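Long-range contact in esterase (Staphylococcus aureus subsp. aureus USA300_TCH1516, PDB 3D7R), which probably hydrolyses ester bonds, as a putative esterase of the alpha/beta hydrolase fold: residues Y260-G265 / Y290-M295. Sequence-based numbering, arbitrary orientation.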
loop_
_atom_site.group_PDB
_atom_site.type_symbol
_atom_site.label_atom_id
_atom_site.label_comp_id
_atom_site.label_asym_id
_atom_site.label_seq_id
_atom_site.Cartn_x
_atom_site.Cartn_y
_atom_site.Cartn_z
ATOM N N TYR A 260 -5.633 7.855 -7.948
ATOM C CA TYR A 260 -4.365 8.442 -8.381
ATOM C C TYR A 260 -3.366 7.360 -8.178
ATOM O O TYR A 260 -3.220 6.871 -7.066
ATOM C CB TYR A 260 -4.002 9.657 -7.512
ATOM C CG TYR A 260 -5.083 10.709 -7.562
ATOM C CD1 TYR A 260 -4.935 11.827 -8.376
ATOM C CD2 TYR A 260 -6.283 10.555 -6.847
ATOM C CE1 TYR A 260 -5.946 12.789 -8.473
ATOM C CE2 TYR A 260 -7.300 11.530 -6.929
ATOM C CZ TYR A 260 -7.111 12.635 -7.749
ATOM O OH TYR A 260 -8.084 13.611 -7.863
HETATM N N MSE A 261 -2.712 6.934 -9.247
HETATM C CA MSE A 261 -1.831 5.764 -9.166
HETATM C C MSE A 261 -0.434 6.131 -9.619
HETATM O O MSE A 261 -0.265 6.908 -10.589
HETATM C CB MSE A 261 -2.392 4.614 -10.026
HETATM C CG MSE A 261 -1.552 3.334 -10.008
HETATM SE SE MSE A 261 -2.572 1.875 -10.770
HETATM C CE MSE A 261 -2.751 2.496 -12.619
ATOM N N PHE A 262 0.553 5.573 -8.927
ATOM C CA PHE A 262 1.968 5.801 -9.211
ATOM C C PHE A 262 2.634 4.450 -9.394
ATOM O O PHE A 262 2.387 3.520 -8.626
ATOM C CB PHE A 262 2.654 6.556 -8.050
ATOM C CG PHE A 262 2.128 7.933 -7.855
ATOM C CD1 PHE A 262 2.805 9.020 -8.398
ATOM C CD2 PHE A 262 0.913 8.149 -7.180
ATOM C CE1 PHE A 262 2.300 10.317 -8.262
ATOM C CE2 PHE A 262 0.402 9.433 -7.026
ATOM C CZ PHE A 262 1.094 10.523 -7.581
ATOM N N GLY A 263 3.460 4.331 -10.422
ATOM C CA GLY A 263 4.176 3.091 -10.635
ATOM C C GLY A 263 5.333 3.274 -11.570
ATOM O O GLY A 263 5.491 4.347 -12.143
ATOM N N GLY A 264 6.146 2.221 -11.702
ATOM C CA GLY A 264 7.325 2.235 -12.585
ATOM C C GLY A 264 7.209 1.216 -13.691
ATOM O O GLY A 264 6.461 0.235 -13.563
ATOM N N GLY A 265 7.941 1.441 -14.782
ATOM C CA GLY A 265 7.958 0.512 -15.913
ATOM C C GLY A 265 8.845 -0.705 -15.666
ATOM O O GLY A 265 8.778 -1.682 -16.420
ATOM N N TYR A 290 0.423 8.160 -12.952
ATOM C CA TYR A 290 1.743 8.733 -13.110
ATOM C C TYR A 290 2.707 7.562 -13.294
ATOM O O TYR A 290 3.031 6.861 -12.349
ATOM C CB TYR A 290 2.102 9.576 -11.884
ATOM C CG TYR A 290 1.186 10.768 -11.647
ATOM C CD1 TYR A 290 1.489 12.022 -12.199
ATOM C CD2 TYR A 290 0.018 10.646 -10.889
ATOM C CE1 TYR A 290 0.670 13.133 -11.974
ATOM C CE2 TYR A 290 -0.820 11.757 -10.659
ATOM C CZ TYR A 290 -0.478 12.992 -11.207
ATOM O OH TYR A 290 -1.278 14.094 -11.008
ATOM N N ASP A 291 3.120 7.342 -14.532
ATOM C CA ASP A 291 3.863 6.141 -14.917
ATOM C C ASP A 291 5.310 6.537 -15.188
ATOM O O ASP A 291 5.585 7.316 -16.106
ATOM C CB ASP A 291 3.239 5.542 -16.174
ATOM C CG ASP A 291 3.784 4.152 -16.518
ATOM O OD1 ASP A 291 4.694 3.648 -15.819
ATOM O OD2 ASP A 291 3.265 3.553 -17.491
ATOM N N TYR A 292 6.223 6.008 -14.372
ATOM C CA TYR A 292 7.656 6.338 -14.465
ATOM C C TYR A 292 8.420 5.211 -15.172
ATOM O O TYR A 292 8.741 4.209 -14.565
ATOM C CB TYR A 292 8.221 6.550 -13.063
ATOM C CG TYR A 292 7.810 7.849 -12.405
ATOM C CD1 TYR A 292 8.767 8.827 -12.129
ATOM C CD2 TYR A 292 6.481 8.098 -12.035
ATOM C CE1 TYR A 292 8.416 10.023 -11.518
ATOM C CE2 TYR A 292 6.117 9.317 -11.415
ATOM C CZ TYR A 292 7.103 10.263 -11.169
ATOM O OH TYR A 292 6.803 11.454 -10.546
ATOM N N PRO A 293 8.707 5.367 -16.463
ATOM C CA PRO A 293 9.239 4.233 -17.246
ATOM C C PRO A 293 10.462 3.509 -16.667
ATOM O O PRO A 293 10.554 2.288 -16.790
ATOM C CB PRO A 293 9.612 4.874 -18.584
ATOM C CG PRO A 293 8.700 6.034 -18.694
ATOM C CD PRO A 293 8.540 6.577 -17.289
ATOM N N LYS A 294 11.376 4.224 -16.022
ATOM C CA LYS A 294 12.620 3.587 -15.583
ATOM C C LYS A 294 12.619 3.224 -14.108
ATOM O O LYS A 294 13.596 2.679 -13.595
ATOM C CB LYS A 294 13.824 4.455 -15.939
ATOM C CG LYS A 294 14.046 4.602 -17.471
ATOM C CD LYS A 294 14.772 5.893 -17.847
ATOM C CE LYS A 294 16.055 6.118 -17.065
ATOM N NZ LYS A 294 15.817 6.769 -15.732
HETATM N N MSE A 295 11.510 3.488 -13.425
HETATM C CA MSE A 295 11.459 3.266 -11.975
HETATM C C MSE A 295 11.139 1.835 -11.573
HETATM O O MSE A 295 10.443 1.095 -12.301
HETATM C CB MSE A 295 10.469 4.227 -11.311
HETATM C CG MSE A 295 10.957 5.666 -11.277
HETATM SE SE MSE A 295 12.630 5.848 -10.278
HETATM C CE MSE A 295 13.882 5.823 -11.742
#
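F262 and Y290, bridged partners on the last two parallel strands of the alpha/beta hydrolase sheet, illustrate how a parallel bridge sets two side chains next to each other on one face of a sheet. With the bridge placing both on that face, the shared rotamer, CG anti to the carbonyl carbon (chi1 -65° and -62°), keeps the side chains side by side, pointing the same way. Their ring planes are within 7° of parallel, yet offset far enough that little of one ring sits above the other: CD2 of Y290 lies over one face of the F262 ring, 3.5 Å from F262 CZ. Beyond them Y292, on the same face of the sheet, brings CE2 to the edge of the F262 ring. Helix 305-318 packs on all three; Y292 OH is hydrogen-bonded to OE1 of Q313 on that helix, while Y290 OH is hydrogen-bonded to E288 OE1, two residues back on its own strand.

The backbones join in the parallel pattern, Y290 giving its N-H to one residue and its C=O to another: Y290 N to M261 O (2.8 Å), G263 N to Y290 O (3.2 Å), then Y292 N to G263 O (2.9 Å). On the other face the D291 side chain, with CG anti to its own N, hydrogen-bonds through OD2 to NE2 of H270 at the start of the crossover helix 270-282.

Farther along, Y292 O takes two donors from opposite faces of its carbonyl plane: G265 N at 2.9 Å, well above that plane, and M295 N, which closes the type I turn Y292-M295. This turn folds back against glycines, and G264 CA approaches M295 O at 3.3 Å in a CA-H...O contact. The chemistry thus implies a division of labour within this beta-alpha-beta unit: backbone bonds fix the register, offset rings cover one face, and a doubly gripped carbonyl ties the turn to the neighbouring strand.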